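Local coordinates for hyperosmolarity resistance protein Emb (Staphylococcus epidermidis, PDB 6GV5) that probably mediates bacterial adherence to surface-immobilized fibronectin, as part of a giant extracellular matrix binding protein built from repeated helical modules, at residues A[83-97]-A[111-125]. Residues are numbered along the deposited sequence; the frame is centred on the assembly and turned at random. Where two conformers were deposited one is given.
Sequences EKEAYEQAIAKGQEI and INRTIQEINDAEQNL
Ile-111 begins the contact by laying its CD1 3.5 Å from Ile-97 CG2, where the two helices, antiparallel at 154°, are more widely spaced than further along. Thr-114 divides its branches: OG1, hydrogen-bonded to the Asp-110 carbonyl, meets Ile-97 CD1 tip to tip, while CG2, anti to its own backbone N, lies 3.7 Å from Gly-94 N. At the margin, Glu-117 OE1 touches Lys-93 CD at 3.4 Å; NZ stays 5.0 Å from OE1, so any attraction is long-range. Ile-118 is a knob in the hole formed by Tyr-87, Ala-90, Ile-91 and Gly-94, its CG1 3.4 Å from Ala-90 O. Ala-121 CB meets the Tyr-87 ring at its edge, in plane, and Ala-121 O shares a bridging water with Glu-83 O. A second water links Tyr-87 OH to Glu-122 OE1, whereas Glu-122 OE2 engages Lys-66 and His-126. Leu-125 CD1 makes a CH-pi contact 3.9 Å from the Tyr-87 ring centroid, 20° off the normal; Ile-91 CG1 covers the opposite face. Within the FIVAR range, this helical hairpin packs against helix 67-73 through Tyr-87, Glu-122 and Leu-125 on Val-70, and against helix 40-65 through Ile-111 on Met-57.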
loop_
_atom_site.group_PDB
_atom_site.type_symbol
_atom_site.label_atom_id
_atom_site.label_comp_id
_atom_site.label_asym_id
_atom_site.label_seq_id
_atom_site.Cartn_x
_atom_site.Cartn_y
_atom_site.Cartn_z
ATOM N N GLU A 83 12.475 13.428 -17.598
ATOM C CA GLU A 83 12.729 12.470 -16.529
ATOM C C GLU A 83 12.272 13.007 -15.181
ATOM O O GLU A 83 11.777 12.247 -14.340
ATOM C CB GLU A 83 14.211 12.101 -16.473
ATOM C CG GLU A 83 14.653 11.073 -17.511
ATOM C CD GLU A 83 15.114 11.693 -18.812
ATOM O OE1 GLU A 83 14.595 12.769 -19.179
ATOM O OE2 GLU A 83 16.003 11.105 -19.470
ATOM N N LYS A 84 12.451 14.309 -14.945
ATOM C CA LYS A 84 12.001 14.910 -13.694
ATOM C C LYS A 84 10.485 14.918 -13.599
ATOM O O LYS A 84 9.926 14.634 -12.532
ATOM C CB LYS A 84 12.563 16.325 -13.566
ATOM C CG LYS A 84 14.074 16.361 -13.517
ATOM C CD LYS A 84 14.602 17.774 -13.501
ATOM C CE LYS A 84 14.396 18.411 -12.146
ATOM N NZ LYS A 84 14.939 19.808 -12.140
ATOM N N GLU A 85 9.810 15.236 -14.705
ATOM C CA GLU A 85 8.354 15.241 -14.719
ATOM C C GLU A 85 7.793 13.843 -14.498
ATOM O O GLU A 85 6.797 13.683 -13.785
ATOM C CB GLU A 85 7.845 15.832 -16.040
ATOM C CG GLU A 85 8.199 17.301 -16.266
ATOM C CD GLU A 85 7.448 18.257 -15.356
ATOM O OE1 GLU A 85 6.217 18.097 -15.178
ATOM O OE2 GLU A 85 8.092 19.175 -14.806
ATOM N N ALA A 86 8.406 12.820 -15.111
ATOM C CA ALA A 86 7.932 11.452 -14.909
ATOM C C ALA A 86 8.020 11.051 -13.446
ATOM O O ALA A 86 7.119 10.386 -12.916
ATOM C CB ALA A 86 8.738 10.502 -15.778
ATOM N N TYR A 87 9.088 11.461 -12.772
ATOM C CA TYR A 87 9.230 11.118 -11.364
ATOM C C TYR A 87 8.173 11.832 -10.523
ATOM O O TYR A 87 7.523 11.227 -9.667
ATOM C CB TYR A 87 10.628 11.476 -10.891
ATOM C CG TYR A 87 10.914 11.039 -9.475
ATOM C CD1 TYR A 87 10.944 9.690 -9.136
ATOM C CD2 TYR A 87 11.142 11.971 -8.474
ATOM C CE1 TYR A 87 11.214 9.294 -7.835
ATOM C CE2 TYR A 87 11.424 11.584 -7.190
ATOM C CZ TYR A 87 11.446 10.254 -6.870
ATOM O OH TYR A 87 11.710 9.880 -5.567
ATOM N N GLU A 88 7.967 13.134 -10.756
ATOM C CA GLU A 88 6.998 13.861 -9.951
ATOM C C GLU A 88 5.582 13.350 -10.192
ATOM O O GLU A 88 4.762 13.318 -9.268
ATOM C CB GLU A 88 7.082 15.361 -10.228
ATOM C CG GLU A 88 8.418 15.970 -9.912
ATOM C CD GLU A 88 8.877 15.740 -8.478
ATOM O OE1 GLU A 88 8.037 15.405 -7.622
ATOM O OE2 GLU A 88 10.104 15.922 -8.241
ATOM N N GLN A 89 5.262 12.978 -11.440
ATOM C CA GLN A 89 3.957 12.392 -11.732
ATOM C C GLN A 89 3.758 11.099 -10.950
ATOM O O GLN A 89 2.697 10.867 -10.355
ATOM C CB GLN A 89 3.828 12.113 -13.231
ATOM C CG GLN A 89 3.717 13.334 -14.125
ATOM C CD GLN A 89 3.825 12.985 -15.607
ATOM O OE1 GLN A 89 3.893 11.811 -15.986
ATOM N NE2 GLN A 89 3.856 14.008 -16.450
ATOM N N ALA A 90 4.784 10.230 -10.956
ATOM C CA ALA A 90 4.661 8.948 -10.255
ATOM C C ALA A 90 4.552 9.147 -8.749
ATOM O O ALA A 90 3.741 8.486 -8.084
ATOM C CB ALA A 90 5.845 8.050 -10.604
ATOM N N ILE A 91 5.358 10.056 -8.182
ATOM C CA ILE A 91 5.280 10.322 -6.748
ATOM C C ILE A 91 3.903 10.861 -6.379
ATOM O O ILE A 91 3.313 10.456 -5.373
ATOM C CB ILE A 91 6.397 11.296 -6.330
ATOM C CG1 ILE A 91 7.759 10.611 -6.345
ATOM C CG2 ILE A 91 6.110 11.922 -4.956
ATOM C CD1 ILE A 91 7.928 9.482 -5.340
ATOM N N ALA A 92 3.357 11.761 -7.201
ATOM C CA ALA A 92 2.037 12.314 -6.930
ATOM C C ALA A 92 0.965 11.235 -6.926
ATOM O O ALA A 92 0.041 11.281 -6.106
ATOM C CB ALA A 92 1.720 13.397 -7.964
ATOM N N LYS A 93 1.059 10.264 -7.838
ATOM C CA LYS A 93 0.095 9.165 -7.835
ATOM C C LYS A 93 0.201 8.366 -6.541
ATOM O O LYS A 93 -0.813 7.978 -5.948
ATOM C CB LYS A 93 0.319 8.260 -9.040
ATOM C CG LYS A 93 -0.036 8.872 -10.383
ATOM C CD LYS A 93 0.240 7.883 -11.516
ATOM C CE LYS A 93 -0.041 8.488 -12.887
ATOM N NZ LYS A 93 -1.497 8.715 -13.117
ATOM N N GLY A 94 1.422 8.101 -6.087
ATOM C CA GLY A 94 1.579 7.418 -4.815
ATOM C C GLY A 94 1.006 8.199 -3.649
ATOM O O GLY A 94 0.383 7.621 -2.756
ATOM N N GLN A 95 1.218 9.518 -3.630
ATOM C CA GLN A 95 0.671 10.353 -2.570
ATOM C C GLN A 95 -0.848 10.326 -2.579
ATOM O O GLN A 95 -1.487 10.317 -1.518
ATOM C CB GLN A 95 1.174 11.790 -2.730
ATOM C CG GLN A 95 2.629 11.953 -2.420
ATOM C CD GLN A 95 3.151 13.304 -2.838
ATOM O OE1 GLN A 95 2.516 14.003 -3.633
ATOM N NE2 GLN A 95 4.308 13.688 -2.307
ATOM N N GLU A 96 -1.444 10.318 -3.770
ATOM C CA GLU A 96 -2.897 10.237 -3.885
ATOM C C GLU A 96 -3.432 8.993 -3.191
ATOM O O GLU A 96 -4.452 9.047 -2.494
ATOM C CB GLU A 96 -3.300 10.243 -5.359
ATOM C CG GLU A 96 -4.803 10.316 -5.607
ATOM C CD GLU A 96 -5.368 11.706 -5.371
ATOM O OE1 GLU A 96 -4.570 12.662 -5.245
ATOM O OE2 GLU A 96 -6.609 11.844 -5.313
ATOM N N ILE A 97 -2.756 7.856 -3.371
ATOM C CA ILE A 97 -3.198 6.623 -2.729
ATOM C C ILE A 97 -3.069 6.730 -1.214
ATOM O O ILE A 97 -4.010 6.426 -0.471
ATOM C CB ILE A 97 -2.400 5.424 -3.274
ATOM C CG1 ILE A 97 -2.725 5.209 -4.748
ATOM C CG2 ILE A 97 -2.704 4.179 -2.460
ATOM C CD1 ILE A 97 -1.832 4.211 -5.444
ATOM N N ILE A 111 -1.631 -1.019 -6.433
ATOM C CA ILE A 111 -0.517 -0.516 -5.633
ATOM C C ILE A 111 0.808 -0.899 -6.277
ATOM O O ILE A 111 1.725 -0.079 -6.407
ATOM C CB ILE A 111 -0.608 -1.052 -4.193
ATOM C CG1 ILE A 111 -1.920 -0.619 -3.543
ATOM C CG2 ILE A 111 0.597 -0.599 -3.375
ATOM C CD1 ILE A 111 -2.114 0.857 -3.477
ATOM N N ASN A 112 0.934 -2.160 -6.691
ATOM C CA ASN A 112 2.196 -2.602 -7.264
ATOM C C ASN A 112 2.513 -1.815 -8.527
ATOM O O ASN A 112 3.671 -1.453 -8.764
ATOM C CB ASN A 112 2.154 -4.103 -7.554
ATOM C CG ASN A 112 3.534 -4.681 -7.785
ATOM O OD1 ASN A 112 4.386 -4.655 -6.894
ATOM N ND2 ASN A 112 3.767 -5.197 -8.987
ATOM N N ARG A 113 1.494 -1.518 -9.339
ATOM C CA ARG A 113 1.725 -0.729 -10.542
ATOM C C ARG A 113 2.270 0.646 -10.187
ATOM O O ARG A 113 3.216 1.135 -10.816
ATOM C CB ARG A 113 0.435 -0.597 -11.346
ATOM C CG ARG A 113 0.625 0.120 -12.672
ATOM C CD ARG A 113 -0.626 0.059 -13.534
ATOM N NE ARG A 113 -0.985 -1.309 -13.899
ATOM C CZ ARG A 113 -0.395 -2.009 -14.864
ATOM N NH1 ARG A 113 0.599 -1.477 -15.566
ATOM N NH2 ARG A 113 -0.798 -3.244 -15.126
ATOM N N THR A 114 1.685 1.283 -9.172
ATOM C CA THR A 114 2.166 2.599 -8.764
ATOM C C THR A 114 3.597 2.528 -8.243
ATOM O O THR A 114 4.421 3.398 -8.555
ATOM C CB THR A 114 1.243 3.193 -7.705
ATOM O OG1 THR A 114 -0.103 3.209 -8.197
ATOM C CG2 THR A 114 1.673 4.612 -7.375
ATOM N N ILE A 115 3.908 1.513 -7.432
ATOM C CA ILE A 115 5.273 1.324 -6.957
ATOM C C ILE A 115 6.223 1.193 -8.138
ATOM O O ILE A 115 7.305 1.802 -8.169
ATOM C CB ILE A 115 5.364 0.090 -6.038
ATOM C CG1 ILE A 115 4.558 0.285 -4.752
ATOM C CG2 ILE A 115 6.819 -0.204 -5.701
ATOM C CD1 ILE A 115 4.250 -1.033 -4.046
ATOM N N GLN A 116 5.835 0.387 -9.135
ATOM C CA GLN A 116 6.722 0.151 -10.267
ATOM C C GLN A 116 6.929 1.423 -11.077
ATOM O O GLN A 116 8.035 1.668 -11.568
ATOM C CB GLN A 116 6.155 -0.970 -11.146
ATOM C CG GLN A 116 7.174 -1.526 -12.131
ATOM C CD GLN A 116 8.379 -2.153 -11.440
ATOM O OE1 GLN A 116 8.251 -3.162 -10.742
ATOM N NE2 GLN A 116 9.554 -1.550 -11.624
ATOM N N GLU A 117 5.885 2.254 -11.212
ATOM C CA GLU A 117 6.032 3.525 -11.916
ATOM C C GLU A 117 7.018 4.440 -11.198
ATOM O O GLU A 117 7.856 5.092 -11.832
ATOM C CB GLU A 117 4.677 4.224 -12.051
ATOM C CG GLU A 117 3.718 3.531 -13.014
ATOM C CD GLU A 117 2.408 4.276 -13.196
ATOM O OE1 GLU A 117 2.315 5.449 -12.771
ATOM O OE2 GLU A 117 1.464 3.685 -13.770
ATOM N N ILE A 118 6.927 4.510 -9.867
ATOM C CA ILE A 118 7.888 5.310 -9.106
ATOM C C ILE A 118 9.295 4.746 -9.266
ATOM O O ILE A 118 10.253 5.483 -9.519
ATOM C CB ILE A 118 7.479 5.369 -7.625
ATOM C CG1 ILE A 118 6.168 6.142 -7.458
ATOM C CG2 ILE A 118 8.587 5.996 -6.789
ATOM C CD1 ILE A 118 5.530 5.978 -6.085
ATOM N N ASN A 119 9.443 3.423 -9.109
ATOM C CA ASN A 119 10.764 2.815 -9.192
ATOM C C ASN A 119 11.372 2.978 -10.577
ATOM O O ASN A 119 12.572 3.238 -10.701
ATOM C CB ASN A 119 10.680 1.337 -8.813
ATOM C CG ASN A 119 10.393 1.131 -7.337
ATOM O OD1 ASN A 119 10.542 2.045 -6.527
ATOM N ND2 ASN A 119 9.985 -0.080 -6.978
ATOM N N ASP A 120 10.565 2.824 -11.634
ATOM C CA ASP A 120 11.077 3.029 -12.985
ATOM C C ASP A 120 11.560 4.462 -13.165
ATOM O O ASP A 120 12.642 4.707 -13.715
ATOM C CB ASP A 120 9.997 2.707 -14.019
ATOM C CG ASP A 120 9.727 1.212 -14.146
ATOM O OD1 ASP A 120 10.472 0.408 -13.542
ATOM O OD2 ASP A 120 8.766 0.846 -14.854
ATOM N N ALA A 121 10.762 5.428 -12.710
ATOM C CA ALA A 121 11.161 6.822 -12.853
ATOM C C ALA A 121 12.389 7.132 -12.007
ATOM O O ALA A 121 13.266 7.902 -12.426
ATOM C CB ALA A 121 10.002 7.748 -12.477
ATOM N N GLU A 122 12.466 6.573 -10.798
ATOM C CA GLU A 122 13.628 6.809 -9.956
ATOM C C GLU A 122 14.887 6.259 -10.611
ATOM O O GLU A 122 15.947 6.897 -10.580
ATOM C CB GLU A 122 13.421 6.171 -8.587
ATOM C CG GLU A 122 14.548 6.453 -7.609
ATOM C CD GLU A 122 14.421 5.653 -6.327
ATOM O OE1 GLU A 122 13.277 5.374 -5.899
ATOM O OE2 GLU A 122 15.475 5.305 -5.751
ATOM N N GLN A 123 14.784 5.082 -11.237
ATOM C CA GLN A 123 15.946 4.460 -11.863
ATOM C C GLN A 123 16.544 5.361 -12.933
ATOM O O GLN A 123 17.770 5.436 -13.083
ATOM C CB GLN A 123 15.537 3.108 -12.453
ATOM C CG GLN A 123 16.669 2.321 -13.087
ATOM C CD GLN A 123 16.195 1.000 -13.669
ATOM O OE1 GLN A 123 15.140 0.929 -14.300
ATOM N NE2 GLN A 123 16.971 -0.054 -13.451
ATOM N N ASN A 124 15.700 6.055 -13.686
ATOM C CA ASN A 124 16.189 6.918 -14.747
ATOM C C ASN A 124 16.855 8.169 -14.208
ATOM O O ASN A 124 17.430 8.929 -14.993
ATOM C CB ASN A 124 15.045 7.303 -15.683
ATOM C CG ASN A 124 14.615 6.152 -16.563
ATOM O OD1 ASN A 124 15.422 5.282 -16.895
ATOM N ND2 ASN A 124 13.345 6.134 -16.941
ATOM N N LEU A 125 16.795 8.395 -12.893
ATOM C CA LEU A 125 17.471 9.527 -12.275
ATOM C C LEU A 125 18.822 9.157 -11.688
ATOM O O LEU A 125 19.589 10.053 -11.321
ATOM C CB LEU A 125 16.610 10.119 -11.161
ATOM C CG LEU A 125 15.210 10.630 -11.473
ATOM C CD1 LEU A 125 14.534 10.983 -10.150
ATOM C CD2 LEU A 125 15.257 11.822 -12.403
HETATM O O HOH W 1 12.476 9.574 -14.493
HETATM O O HOH W 2 11.225 7.320 -4.955
#